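Local coordinates for protein SVS_variant_AS1 (Streptomyces sp. CWA1, PDB 6TJA) that is an engineered ancestral terpene cyclase, related to spiroviolene synthase, that probably cyclises geranylgeranyl diphosphate, at residues Thr199-Val213 with Val283-Leu295. Numbering follows the deposited sequence.
Sequences TGAEVPDREMHRPAV and VRPGAGAELSTYL
Met208 and Tyr294 both hold CG anti to the backbone N (chi1 -169° and 177°), and bends at Met208 chi2 and chi3 bring the thioether over one face of the phenol ring. Met208 CE lies 3.8 Å from the Tyr294 ring centroid and Met208 SD 4.2 Å, a Met-aromatic contact. The Tyr294 hydroxyl is hydrogen-bonded to Thr217 OG1. Val213 CG1 approaches Tyr294 CE2 obliquely at 3.9 Å, while Val213 CG2 touches Leu291 CD1 at 3.7 Å. Val203 CG2 packs on Tyr294 CB.

The fold is the all-helical one of class I terpene synthases. Here the loops and short helix 205-208 that lead into helix 211-231 pack against the start of helix 289-309. Gly288 is the N-cap of that helix. Its N-H points at Glu207 OE1 (3.3 Å, 163°), on the syn lone pair. The same oxygen lies 3.5 Å from Leu291 CD2. The helix start probably favours the negative charge. With an alanine at Glu207, the Gly288 N-H would probably lose this acceptor and Leu291 CD2 one of its neighbours.

Water 1 donates to Ala201 O and Glu290 O. Water 2 accepts from Arg210 NH1, in the guanidinium plane, and donates to Val283 O at 2.8 Å.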
ATOM      1  N   THR A 199      -4.786  16.046  14.616  1.00 30.56           N
ATOM      2  CA  THR A 199      -4.177  17.325  14.783  1.00 29.82           C
ATOM      3  C   THR A 199      -4.615  18.440  13.818  1.00 31.95           C
ATOM      4  O   THR A 199      -4.699  19.550  14.188  1.00 32.64           O
ATOM      5  CB  THR A 199      -2.688  16.964  14.704  1.00 28.15           C
ATOM      6  OG1 THR A 199      -2.093  16.924  15.989  1.00 28.95           O
ATOM      7  CG2 THR A 199      -1.938  17.695  13.804  1.00 27.79           C
ATOM      8  N   GLY A 200      -4.913  18.107  12.581  1.00 33.42           N
ATOM      9  CA  GLY A 200      -5.307  19.074  11.593  1.00 36.32           C
ATOM     10  C   GLY A 200      -4.174  19.766  10.882  1.00 37.75           C
ATOM     11  O   GLY A 200      -4.369  20.468   9.949  1.00 41.12           O
ATOM     12  N   ALA A 201      -2.974  19.548  11.356  1.00 40.89           N
ATOM     13  CA  ALA A 201      -1.747  20.161  10.814  1.00 43.45           C
ATOM     14  C   ALA A 201      -1.316  19.391   9.541  1.00 37.77           C
ATOM     15  O   ALA A 201      -0.477  18.503   9.674  1.00 44.54           O
ATOM     16  CB  ALA A 201      -0.707  20.220  11.930  1.00 39.05           C
ATOM     17  N   GLU A 202      -1.834  19.741   8.352  1.00 37.44           N
ATOM     18  CA  GLU A 202      -1.468  19.079   7.057  1.00 38.19           C
ATOM     19  C   GLU A 202       0.023  19.276   6.698  1.00 33.89           C
ATOM     20  O   GLU A 202       0.431  20.407   6.328  1.00 37.65           O
ATOM     21  CB  GLU A 202      -2.332  19.536   5.881  1.00 40.81           C
ATOM     22  CG  GLU A 202      -2.135  18.622   4.654  1.00 50.10           C
ATOM     23  CD  GLU A 202      -2.842  18.966   3.340  1.00 57.28           C
ATOM     24  OE1 GLU A 202      -3.266  20.162   3.150  1.00 60.46           O
ATOM     25  OE2 GLU A 202      -2.979  18.038   2.496  1.00 45.85           O
ATOM     26  N   VAL A 203       0.821  18.201   6.702  1.00 29.45           N
ATOM     27  CA  VAL A 203       2.273  18.280   6.340  1.00 28.75           C
ATOM     28  C   VAL A 203       2.382  18.289   4.817  1.00 28.05           C
ATOM     29  O   VAL A 203       1.874  17.379   4.175  1.00 27.22           O
ATOM     30  CB  VAL A 203       3.069  17.114   6.944  1.00 29.76           C
ATOM     31  CG1 VAL A 203       4.567  17.237   6.714  1.00 29.28           C
ATOM     32  CG2 VAL A 203       2.741  16.931   8.409  1.00 31.44           C
ATOM     33  N   PRO A 204       3.043  19.263   4.229  1.00 27.45           N
ATOM     34  CA  PRO A 204       3.189  19.269   2.781  1.00 29.28           C
ATOM     35  C   PRO A 204       3.967  18.061   2.261  1.00 27.30           C
ATOM     36  O   PRO A 204       4.847  17.608   2.908  1.00 31.75           O
ATOM     37  CB  PRO A 204       3.942  20.554   2.518  1.00 29.60           C
ATOM     38  CG  PRO A 204       3.779  21.355   3.716  1.00 31.14           C
ATOM     39  CD  PRO A 204       3.658  20.424   4.845  1.00 31.72           C
ATOM     40  N   ASP A 205       3.601  17.549   1.106  1.00 30.28           N
ATOM     41  CA  ASP A 205       4.264  16.398   0.475  1.00 32.80           C
ATOM     42  C   ASP A 205       5.798  16.471   0.510  1.00 34.77           C
ATOM     43  O   ASP A 205       6.434  15.550   0.879  1.00 37.39           O
ATOM     44  CB  ASP A 205       3.835  16.253  -0.987  1.00 33.54           C
ATOM     45  CG  ASP A 205       2.711  15.231  -1.226  1.00 43.00           C
ATOM     46  OD1 ASP A 205       1.965  14.831  -0.344  1.00 47.89           O
ATOM     47  OD2 ASP A 205       2.507  14.846  -2.371  1.00 47.21           O
ATOM     48  N   ARG A 206       6.355  17.594   0.116  1.00 34.58           N
ATOM     49  CA  ARG A 206       7.768  17.790   0.074  1.00 40.41           C
ATOM     50  C   ARG A 206       8.450  17.624   1.417  1.00 33.07           C
ATOM     51  O   ARG A 206       9.576  17.280   1.481  1.00 31.68           O
ATOM     52  CB  ARG A 206       8.121  19.114  -0.629  1.00 46.80           C
ATOM     53  CG  ARG A 206       8.404  20.279   0.276  1.00 59.19           C
ATOM     54  CD  ARG A 206       7.849  21.607  -0.200  1.00 71.82           C
ATOM     55  NE  ARG A 206       7.127  22.281   0.879  1.00 85.91           N
ATOM     56  CZ  ARG A 206       7.701  22.814   1.954  1.00 92.03           C
ATOM     57  NH1 ARG A 206       9.013  22.794   2.095  1.00 91.66           N
ATOM     58  NH2 ARG A 206       6.958  23.366   2.889  1.00 91.02           N
ATOM     59  N   GLU A 207       7.725  17.822   2.481  1.00 32.71           N
ATOM     60  CA  GLU A 207       8.271  17.640   3.847  1.00 32.87           C
ATOM     61  C   GLU A 207       7.955  16.215   4.276  1.00 28.49           C
ATOM     62  O   GLU A 207       8.828  15.565   4.814  1.00 29.35           O
ATOM     63  CB  GLU A 207       7.721  18.678   4.825  1.00 35.07           C
ATOM     64  CG  GLU A 207       8.404  20.039   4.738  1.00 41.83           C
ATOM     65  CD  GLU A 207       8.066  20.976   5.899  1.00 47.47           C
ATOM     66  OE1 GLU A 207       8.997  21.360   6.712  1.00 39.30           O
ATOM     67  OE2 GLU A 207       6.865  21.317   5.998  1.00 50.27           O
ATOM     68  N   MET A 208       6.747  15.763   4.067  1.00 30.42           N
ATOM     69  CA  MET A 208       6.369  14.443   4.482  1.00 31.54           C
ATOM     70  C   MET A 208       7.165  13.338   3.836  1.00 29.49           C
ATOM     71  O   MET A 208       7.511  12.422   4.494  1.00 26.19           O
ATOM     72  CB  MET A 208       4.887  14.186   4.262  1.00 32.18           C
ATOM     73  CG  MET A 208       4.366  12.918   4.915  1.00 35.15           C
ATOM     74  SD  MET A 208       4.723  12.620   6.648  1.00 38.62           S
ATOM     75  CE  MET A 208       3.147  12.838   7.389  1.00 36.41           C
ATOM     76  N   HIS A 209       7.458  13.475   2.555  1.00 28.43           N
ATOM     77  CA  HIS A 209       8.169  12.456   1.805  1.00 28.71           C
ATOM     78  C   HIS A 209       9.696  12.469   1.789  1.00 25.92           C
ATOM     79  O   HIS A 209      10.283  11.652   1.192  1.00 25.21           O
ATOM     80  CB  HIS A 209       7.540  12.264   0.435  1.00 29.13           C
ATOM     81  CG  HIS A 209       6.081  11.984   0.496  1.00 28.84           C
ATOM     82  ND1 HIS A 209       5.551  10.981   1.263  1.00 31.38           N
ATOM     83  CD2 HIS A 209       5.035  12.590  -0.092  1.00 28.69           C
ATOM     84  CE1 HIS A 209       4.249  10.967   1.125  1.00 30.59           C
ATOM     85  NE2 HIS A 209       3.911  11.940   0.314  1.00 27.25           N
ATOM     86  N   ARG A 210      10.274  13.482   2.395  1.00 26.67           N
ATOM     87  CA  ARG A 210      11.724  13.577   2.690  1.00 27.20           C
ATOM     88  C   ARG A 210      12.205  12.247   3.270  1.00 25.57           C
ATOM     89  O   ARG A 210      11.662  11.758   4.274  1.00 24.38           O
ATOM     90  CB  ARG A 210      12.040  14.703   3.683  1.00 31.07           C
ATOM     91  CG  ARG A 210      12.105  16.102   3.093  1.00 31.69           C
ATOM     92  CD  ARG A 210      12.321  17.124   4.200  1.00 32.85           C
ATOM     93  NE  ARG A 210      13.652  16.966   4.745  1.00 36.57           N
ATOM     94  CZ  ARG A 210      14.141  17.570   5.832  1.00 35.97           C
ATOM     95  NH1 ARG A 210      13.377  18.364   6.554  1.00 33.85           N
ATOM     96  NH2 ARG A 210      15.393  17.332   6.200  1.00 35.48           N
ATOM     97  N   PRO A 211      13.218  11.614   2.633  1.00 22.34           N
ATOM     98  CA  PRO A 211      13.802  10.384   3.167  1.00 23.82           C
ATOM     99  C   PRO A 211      14.029  10.454   4.695  1.00 23.35           C
ATOM    100  O   PRO A 211      13.692   9.498   5.368  1.00 24.69           O
ATOM    101  CB  PRO A 211      15.070  10.267   2.292  1.00 22.66           C
ATOM    102  CG  PRO A 211      14.599  10.741   0.940  1.00 22.20           C
ATOM    103  CD  PRO A 211      13.784  11.973   1.311  1.00 22.57           C
ATOM    104  N   ALA A 212      14.475  11.601   5.219  1.00 21.87           N
ATOM    105  CA  ALA A 212      14.813  11.786   6.646  1.00 22.96           C
ATOM    106  C   ALA A 212      13.577  11.580   7.514  1.00 23.24           C
ATOM    107  O   ALA A 212      13.683  10.937   8.530  1.00 26.20           O
ATOM    108  CB  ALA A 212      15.417  13.138   6.857  1.00 21.67           C
ATOM    109  N   VAL A 213      12.439  12.108   7.081  1.00 25.67           N
ATOM    110  CA  VAL A 213      11.146  12.054   7.805  1.00 25.07           C
ATOM    111  C   VAL A 213      10.550  10.649   7.664  1.00 25.63           C
ATOM    112  O   VAL A 213       9.962  10.139   8.632  1.00 23.45           O
ATOM    113  CB  VAL A 213      10.186  13.121   7.261  1.00 24.62           C
ATOM    114  CG1 VAL A 213       8.795  12.975   7.857  1.00 23.89           C
ATOM    115  CG2 VAL A 213      10.736  14.504   7.518  1.00 26.44           C
ATOM    116  N   VAL A 283      16.925  17.224  12.148  1.00 30.43           N
ATOM    117  CA  VAL A 283      15.781  17.592  11.263  1.00 27.80           C
ATOM    118  C   VAL A 283      14.926  18.673  11.932  1.00 26.39           C
ATOM    119  O   VAL A 283      14.365  19.511  11.211  1.00 27.71           O
ATOM    120  CB  VAL A 283      14.945  16.336  10.955  1.00 25.57           C
ATOM    121  CG1 VAL A 283      13.609  16.658  10.341  1.00 25.93           C
ATOM    122  CG2 VAL A 283      15.718  15.383  10.071  1.00 28.79           C
ATOM    123  N   ARG A 284      14.774  18.625  13.248  1.00 28.85           N
ATOM    124  CA  ARG A 284      13.736  19.430  13.950  1.00 32.82           C
ATOM    125  C   ARG A 284      14.007  20.930  13.773  1.00 31.55           C
ATOM    126  O   ARG A 284      13.085  21.672  13.501  1.00 29.71           O
ATOM    127  CB  ARG A 284      13.595  19.031  15.417  1.00 33.52           C
ATOM    128  CG  ARG A 284      12.445  19.733  16.132  1.00 43.17           C
ATOM    129  CD  ARG A 284      12.915  20.988  16.866  1.00 54.96           C
ATOM    130  NE  ARG A 284      13.927  20.613  17.865  1.00 64.86           N
ATOM    131  CZ  ARG A 284      13.665  20.166  19.102  1.00 68.32           C
ATOM    132  NH1 ARG A 284      12.415  20.060  19.540  1.00 65.67           N
ATOM    133  NH2 ARG A 284      14.670  19.841  19.899  1.00 63.27           N
ATOM    134  N   PRO A 285      15.245  21.435  13.933  1.00 32.54           N
ATOM    135  CA  PRO A 285      15.501  22.882  13.897  1.00 33.41           C
ATOM    136  C   PRO A 285      14.963  23.591  12.648  1.00 33.55           C
ATOM    137  O   PRO A 285      14.372  24.640  12.797  1.00 33.63           O
ATOM    138  CB  PRO A 285      17.042  22.958  13.984  1.00 32.51           C
ATOM    139  CG  PRO A 285      17.386  21.740  14.830  1.00 35.07           C
ATOM    140  CD  PRO A 285      16.456  20.662  14.281  1.00 34.39           C
ATOM    141  N   GLY A 286      15.091  22.955  11.480  1.00 36.28           N
ATOM    142  CA  GLY A 286      14.673  23.519  10.179  1.00 35.94           C
ATOM    143  C   GLY A 286      13.211  23.253   9.846  1.00 35.88           C
ATOM    144  O   GLY A 286      12.683  23.919   8.955  1.00 37.76           O
ATOM    145  N   ALA A 287      12.567  22.310  10.532  1.00 34.30           N
ATOM    146  CA  ALA A 287      11.168  21.902  10.276  1.00 34.70           C
ATOM    147  C   ALA A 287      10.212  23.104  10.343  1.00 34.12           C
ATOM    148  O   ALA A 287      10.274  23.888  11.328  1.00 32.28           O
ATOM    149  CB  ALA A 287      10.766  20.848  11.266  1.00 32.71           C
ATOM    150  N   GLY A 288       9.302  23.200   9.380  1.00 30.94           N
ATOM    151  CA  GLY A 288       8.137  24.100   9.505  1.00 32.99           C
ATOM    152  C   GLY A 288       7.164  23.611  10.568  1.00 33.46           C
ATOM    153  O   GLY A 288       7.378  22.521  11.118  1.00 34.27           O
ATOM    154  N   ALA A 289       6.107  24.382  10.819  1.00 31.59           N
ATOM    155  CA  ALA A 289       5.177  24.243  11.967  1.00 34.08           C
ATOM    156  C   ALA A 289       4.426  22.892  11.903  1.00 31.91           C
ATOM    157  O   ALA A 289       4.263  22.227  12.946  1.00 30.84           O
ATOM    158  CB  ALA A 289       4.222  25.429  11.980  1.00 28.63           C
ATOM    159  N   GLU A 290       3.936  22.514  10.729  1.00 33.48           N
ATOM    160  CA  GLU A 290       3.170  21.255  10.533  1.00 32.73           C
ATOM    161  C   GLU A 290       4.106  20.053  10.709  1.00 30.93           C
ATOM    162  O   GLU A 290       3.713  19.112  11.430  1.00 28.21           O
ATOM    163  CB  GLU A 290       2.472  21.274   9.178  1.00 38.20           C
ATOM    164  CG  GLU A 290       1.448  22.400   9.040  1.00 39.45           C
ATOM    165  CD  GLU A 290       1.961  23.689   8.416  1.00 44.88           C
ATOM    166  OE1 GLU A 290       3.158  23.739   8.028  1.00 40.18           O
ATOM    167  OE2 GLU A 290       1.161  24.646   8.321  1.00 52.15           O
ATOM    168  N   LEU A 291       5.318  20.092  10.146  1.00 30.81           N
ATOM    169  CA  LEU A 291       6.267  18.941  10.239  1.00 29.40           C
ATOM    170  C   LEU A 291       6.722  18.838  11.689  1.00 30.36           C
ATOM    171  O   LEU A 291       6.832  17.706  12.181  1.00 30.40           O
ATOM    172  CB  LEU A 291       7.457  19.113   9.295  1.00 28.39           C
ATOM    173  CG  LEU A 291       8.599  18.092   9.420  1.00 30.40           C
ATOM    174  CD1 LEU A 291       8.144  16.670   9.131  1.00 30.37           C
ATOM    175  CD2 LEU A 291       9.746  18.466   8.489  1.00 28.00           C
ATOM    176  N   SER A 292       6.925  19.980  12.355  1.00 26.40           N
ATOM    177  CA  SER A 292       7.310  20.028  13.784  1.00 29.86           C
ATOM    178  C   SER A 292       6.260  19.303  14.620  1.00 27.28           C
ATOM    179  O   SER A 292       6.647  18.487  15.427  1.00 29.62           O
ATOM    180  CB  SER A 292       7.520  21.443  14.273  1.00 31.39           C
ATOM    181  OG  SER A 292       8.589  22.030  13.555  1.00 32.53           O
ATOM    182  N   THR A 293       4.985  19.606  14.403  1.00 28.98           N
ATOM    183  CA  THR A 293       3.844  18.987  15.115  1.00 28.72           C
ATOM    184  C   THR A 293       3.871  17.464  14.900  1.00 27.09           C
ATOM    185  O   THR A 293       3.757  16.714  15.891  1.00 26.76           O
ATOM    186  CB  THR A 293       2.557  19.649  14.630  1.00 30.25           C
ATOM    187  OG1 THR A 293       2.649  21.027  14.991  1.00 32.34           O
ATOM    188  CG2 THR A 293       1.334  19.015  15.234  1.00 32.03           C
ATOM    189  N   TYR A 294       3.943  17.032  13.643  1.00 25.71           N
ATOM    190  CA  TYR A 294       4.077  15.608  13.232  1.00 27.12           C
ATOM    191  C   TYR A 294       5.231  14.974  14.030  1.00 25.66           C
ATOM    192  O   TYR A 294       4.979  13.984  14.721  1.00 21.85           O
ATOM    193  CB  TYR A 294       4.286  15.487  11.716  1.00 27.52           C
ATOM    194  CG  TYR A 294       4.494  14.067  11.257  1.00 26.82           C
ATOM    195  CD1 TYR A 294       3.473  13.141  11.341  1.00 29.17           C
ATOM    196  CD2 TYR A 294       5.720  13.638  10.794  1.00 26.73           C
ATOM    197  CE1 TYR A 294       3.663  11.823  10.962  1.00 29.44           C
ATOM    198  CE2 TYR A 294       5.918  12.340  10.367  1.00 25.19           C
ATOM    199  CZ  TYR A 294       4.895  11.421  10.473  1.00 27.97           C
ATOM    200  OH  TYR A 294       5.094  10.130  10.081  1.00 27.47           O
ATOM    201  N   LEU A 295       6.425  15.559  13.960  1.00 26.26           N
ATOM    202  CA  LEU A 295       7.586  15.051  14.684  1.00 28.22           C
ATOM    203  C   LEU A 295       7.283  14.863  16.169  1.00 28.49           C
ATOM    204  O   LEU A 295       7.600  13.821  16.743  1.00 28.58           O
ATOM    205  CB  LEU A 295       8.780  15.990  14.507  1.00 29.03           C
ATOM    206  CG  LEU A 295       9.360  16.095  13.096  1.00 30.32           C
ATOM    207  CD1 LEU A 295      10.704  16.808  13.121  1.00 32.16           C
ATOM    208  CD2 LEU A 295       9.491  14.719  12.463  1.00 32.35           C
TER
HETATM  209  O   HOH W   1       1.483  17.533  11.618  1.00 32.18           O
HETATM  210  O   HOH W   2      14.225  20.267   8.569  1.00 30.73           O